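Local atomic coordinates of SusD superfamily protein (Bacteroides thetaiotaomicron VPI-5482, PDB entry 3HDX), a protein that probably binds polysaccharide at the outer membrane, as a SusD-family protein of carbohydrate metabolism. Residues T34-I37 with C38-R42; D53-A56 with V57-N60. One frame throughout, in Å; residues are numbered along the deposited sequence.

Interaction 1: T34-I37 with C38-R42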
# COMPACT_ATOMS: atom_id res chain seq x y z
N THR A 34 7.64 -7.69 -2.96
CA THR A 34 6.56 -7.35 -3.87
C THR A 34 6.09 -5.91 -3.77
O THR A 34 5.98 -5.21 -4.76
CB THR A 34 5.33 -8.32 -3.69
OG1 THR A 34 5.67 -9.61 -4.21
CG2 THR A 34 4.05 -7.76 -4.35
N HIS A 35 5.83 -5.46 -2.55
CA HIS A 35 5.25 -4.12 -2.38
C HIS A 35 6.08 -3.01 -3.03
O HIS A 35 5.55 -2.17 -3.76
CB HIS A 35 5.02 -3.86 -0.88
CG HIS A 35 4.26 -2.59 -0.59
ND1 HIS A 35 2.97 -2.36 -1.00
CD2 HIS A 35 4.62 -1.49 0.13
CE1 HIS A 35 2.58 -1.17 -0.57
NE2 HIS A 35 3.57 -0.63 0.12
N TRP A 36 7.39 -3.11 -2.84
CA TRP A 36 8.34 -2.12 -3.35
C TRP A 36 8.73 -2.38 -4.78
O TRP A 36 8.92 -1.44 -5.55
CB TRP A 36 9.55 -2.00 -2.40
CG TRP A 36 9.05 -1.77 -1.01
CD1 TRP A 36 8.63 -0.59 -0.46
CD2 TRP A 36 8.79 -2.79 -0.03
NE1 TRP A 36 8.15 -0.81 0.81
CE2 TRP A 36 8.22 -2.14 1.09
CE3 TRP A 36 8.96 -4.19 0.00
CZ2 TRP A 36 7.84 -2.85 2.24
CZ3 TRP A 36 8.57 -4.89 1.14
CH2 TRP A 36 7.99 -4.22 2.24
N ILE A 37 8.87 -3.67 -5.13
CA ILE A 37 9.21 -4.07 -6.50
C ILE A 37 8.11 -3.61 -7.45
O ILE A 37 8.37 -2.97 -8.48
CB ILE A 37 9.39 -5.62 -6.59
CG1 ILE A 37 10.68 -6.08 -5.86
CG2 ILE A 37 9.34 -6.09 -8.04
CD1 ILE A 37 11.95 -5.59 -6.41
N CYS A 38 6.86 -3.88 -7.07
CA CYS A 38 5.71 -3.52 -7.90
C CYS A 38 5.30 -2.05 -7.81
O CYS A 38 4.73 -1.54 -8.79
CB CYS A 38 4.49 -4.42 -7.59
SG CYS A 38 4.79 -6.16 -7.87
N GLY A 39 5.53 -1.42 -6.65
CA GLY A 39 5.06 -0.07 -6.38
C GLY A 39 6.04 1.07 -6.49
O GLY A 39 5.65 2.17 -6.80
N ASP A 40 7.31 0.83 -6.15
CA ASP A 40 8.35 1.84 -6.18
C ASP A 40 9.36 1.67 -7.31
O ASP A 40 9.77 2.65 -7.93
CB ASP A 40 9.16 1.86 -4.87
CG ASP A 40 8.43 2.54 -3.75
OD1 ASP A 40 8.21 3.75 -3.82
OD2 ASP A 40 8.09 1.86 -2.79
N LEU A 41 9.75 0.43 -7.59
CA LEU A 41 10.86 0.20 -8.53
C LEU A 41 10.47 0.37 -9.99
O LEU A 41 11.25 0.93 -10.79
CB LEU A 41 11.50 -1.17 -8.26
CG LEU A 41 12.75 -1.56 -9.07
CD1 LEU A 41 13.90 -0.57 -8.82
CD2 LEU A 41 13.15 -2.99 -8.64
N ARG A 42 9.30 -0.14 -10.35
CA ARG A 42 8.77 -0.15 -11.72
C ARG A 42 8.57 1.28 -12.25
O ARG A 42 7.73 2.02 -11.76
CB ARG A 42 7.48 -0.94 -11.77
CG ARG A 42 6.99 -1.26 -13.13
CD ARG A 42 5.75 -2.07 -13.06
NE ARG A 42 5.31 -2.49 -14.38
CZ ARG A 42 4.10 -3.00 -14.63
NH1 ARG A 42 3.23 -3.21 -13.63
NH2 ARG A 42 3.78 -3.30 -15.88
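Cys38 N donates to Thr34 O at 2.8 Å, the regular i to i+4 bond of helix 34-41, while the next one, Gly39 N to His35 O, is bent and weak. One step on, Trp36 O takes two donors: Asp40 N at 2.8 Å, from above the carbonyl plane, and Leu41 N at 2.9 Å, almost in line with the C=O bond. The i to i+5 partner marks a wider pi-type turn at 38-41, after which Arg42 leaves the helix. Gly39 suits this turn because a beta carbon there would run into His35 O. The Trp36 and Asp40 side chains lie side by side with indole and carboxylate nearly coplanar (6°), and OD2 sits at the ring edge, 3.4 Å from CD1. With CG placed beside its own backbone N (chi1 -77°), Asp40 turns that carboxylate along the indole; OD2 also accepts from Gly428 N. The helix belongs to the mainly helical SusD fold, deep in the chain, where the CB of His35 covers one face of the Trp36 indole. On another side Ile37 and Leu41 run alongside each other, CD1 to CD2 at 3.6 Å, branched apolar chains suited to packing on helix 52-58. Cys38, small and only weakly polar, sets SG 3.9 Å from Thr34 CG2, while Thr34 OG1 turns back to Asp31 O.

Interaction 2: D53-A56 with V57-N60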
# COMPACT_ATOMS: atom_id res chain seq x y z
N ASP A 53 18.14 -8.15 -12.73
CA ASP A 53 16.73 -8.52 -12.46
C ASP A 53 15.92 -7.32 -11.95
O ASP A 53 14.87 -6.99 -12.48
CB ASP A 53 16.57 -9.80 -11.59
CG ASP A 53 17.21 -9.72 -10.23
OD1 ASP A 53 17.87 -8.72 -9.87
OD2 ASP A 53 17.02 -10.66 -9.43
N LEU A 54 16.50 -6.60 -11.00
CA LEU A 54 15.87 -5.34 -10.50
C LEU A 54 15.82 -4.31 -11.62
O LEU A 54 14.82 -3.61 -11.77
CB LEU A 54 16.66 -4.81 -9.30
CG LEU A 54 16.74 -5.67 -8.03
CD1 LEU A 54 17.55 -4.97 -6.94
CD2 LEU A 54 15.34 -6.01 -7.48
N GLN A 55 16.85 -4.25 -12.47
CA GLN A 55 16.85 -3.30 -13.56
C GLN A 55 15.69 -3.62 -14.54
O GLN A 55 15.09 -2.68 -15.13
CB GLN A 55 18.22 -3.27 -14.29
CG GLN A 55 18.30 -2.16 -15.33
CD GLN A 55 18.19 -0.80 -14.68
OE1 GLN A 55 19.12 -0.34 -14.01
NE2 GLN A 55 17.00 -0.17 -14.82
N ALA A 56 15.42 -4.92 -14.76
CA ALA A 56 14.31 -5.32 -15.64
C ALA A 56 12.96 -4.83 -15.10
O ALA A 56 12.13 -4.32 -15.85
CB ALA A 56 14.29 -6.82 -15.90
N VAL A 57 12.77 -4.93 -13.78
CA VAL A 57 11.55 -4.37 -13.18
C VAL A 57 11.47 -2.86 -13.45
O VAL A 57 10.45 -2.33 -13.90
CB VAL A 57 11.48 -4.63 -11.67
CG1 VAL A 57 10.24 -3.96 -11.05
CG2 VAL A 57 11.55 -6.16 -11.37
N SER A 58 12.56 -2.16 -13.13
CA SER A 58 12.62 -0.72 -13.31
C SER A 58 12.29 -0.30 -14.75
O SER A 58 11.57 0.69 -14.97
CB SER A 58 13.97 -0.19 -12.84
OG SER A 58 14.05 1.22 -13.01
N ASP A 59 12.79 -1.06 -15.72
CA ASP A 59 12.52 -0.80 -17.13
C ASP A 59 11.20 -1.31 -17.66
O ASP A 59 10.91 -1.08 -18.83
CB ASP A 59 13.62 -1.45 -17.99
CG ASP A 59 15.01 -0.85 -17.79
OD1 ASP A 59 15.14 0.32 -17.37
OD2 ASP A 59 15.98 -1.57 -18.15
N ASN A 60 10.38 -1.96 -16.83
CA ASN A 60 9.14 -2.59 -17.29
C ASN A 60 9.37 -3.71 -18.34
O ASN A 60 8.51 -3.93 -19.20
CB ASN A 60 8.12 -1.57 -17.82
CG ASN A 60 6.70 -2.15 -17.88
OD1 ASN A 60 6.33 -2.90 -16.99
ND2 ASN A 60 5.93 -1.85 -18.96
O HOH W 1 16.45 2.29 -12.78
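Gln55 sends CG anti to the backbone nitrogen and then bends at chi2 (63°), which swings its amide along the helix toward Asp59, whose CG stands beside its own backbone N (chi1 -65°). The two side chains cross at a slant, amide and carboxylate planes 24° apart, and NE2 gives OD1 a weak hydrogen bond of 3.2 Å. Asp59 OD2 lies 3.7 Å from Gln55 CG and also faces the Gln55 carbonyl oxygen, an acceptor that can give it no hydrogen bond. Glutamine suits the place because its amide has two N-H groups to give: NE2 also donates to a water, which is hydrogen-bonded to Ser58 OG at 2.6 Å and so bridges Gln55 and Ser58. Underneath run the backbone bonds of helix 52-58, among them Ser58 N to Leu54 O at 3.0 Å and Asp59 N to Gln55 O at 2.9 Å. Asn60, with positive phi, ends the helix in a Schellman motif and bonds back from its N to Val57 O; asparagine, after glycine, is among the residues that most readily take this left-handed backbone. The buried side is apolar: Leu54 and Val57 meet helix 34-41, and small Ala56 rests on Tyr66 and Leu69. Were Gln55 cut back to an alanine, Asp59 OD1 would probably lose this donor and the bridging water one of its two side-chain partners. With its polar pair partly open to solvent and joined by a weak bond, the outer side of this helix end probably relies more on main-chain bonds than on Gln55 and Asp59 to keep its shape.

Interaction 1 and interaction 2 lie in series along the chain, their centres about 10 Å apart, and the helices that hold them, 34-41 and 52-58, pack on each other. The join is mostly apolar: Ile37 CD1 meets Leu54 CD2 at 3.6 Å, and the Val57 CG1 methyl packs against the backbone oxygen Ile37 O at 3.3 Å. Past the helix ends a polar link takes over, as Arg42 NH2 probably hydrogen-bonds Asn60 OD1 at 2.8 Å, joining the residue that follows the pi-type turn to the one that closes the Schellman motif. Interaction 1 is wholly buried, whereas interaction 2 is only partly buried; a 1,2-ethanediol, probably from the crystallisation liquor, lies about 4 Å from the Ser58 side chain.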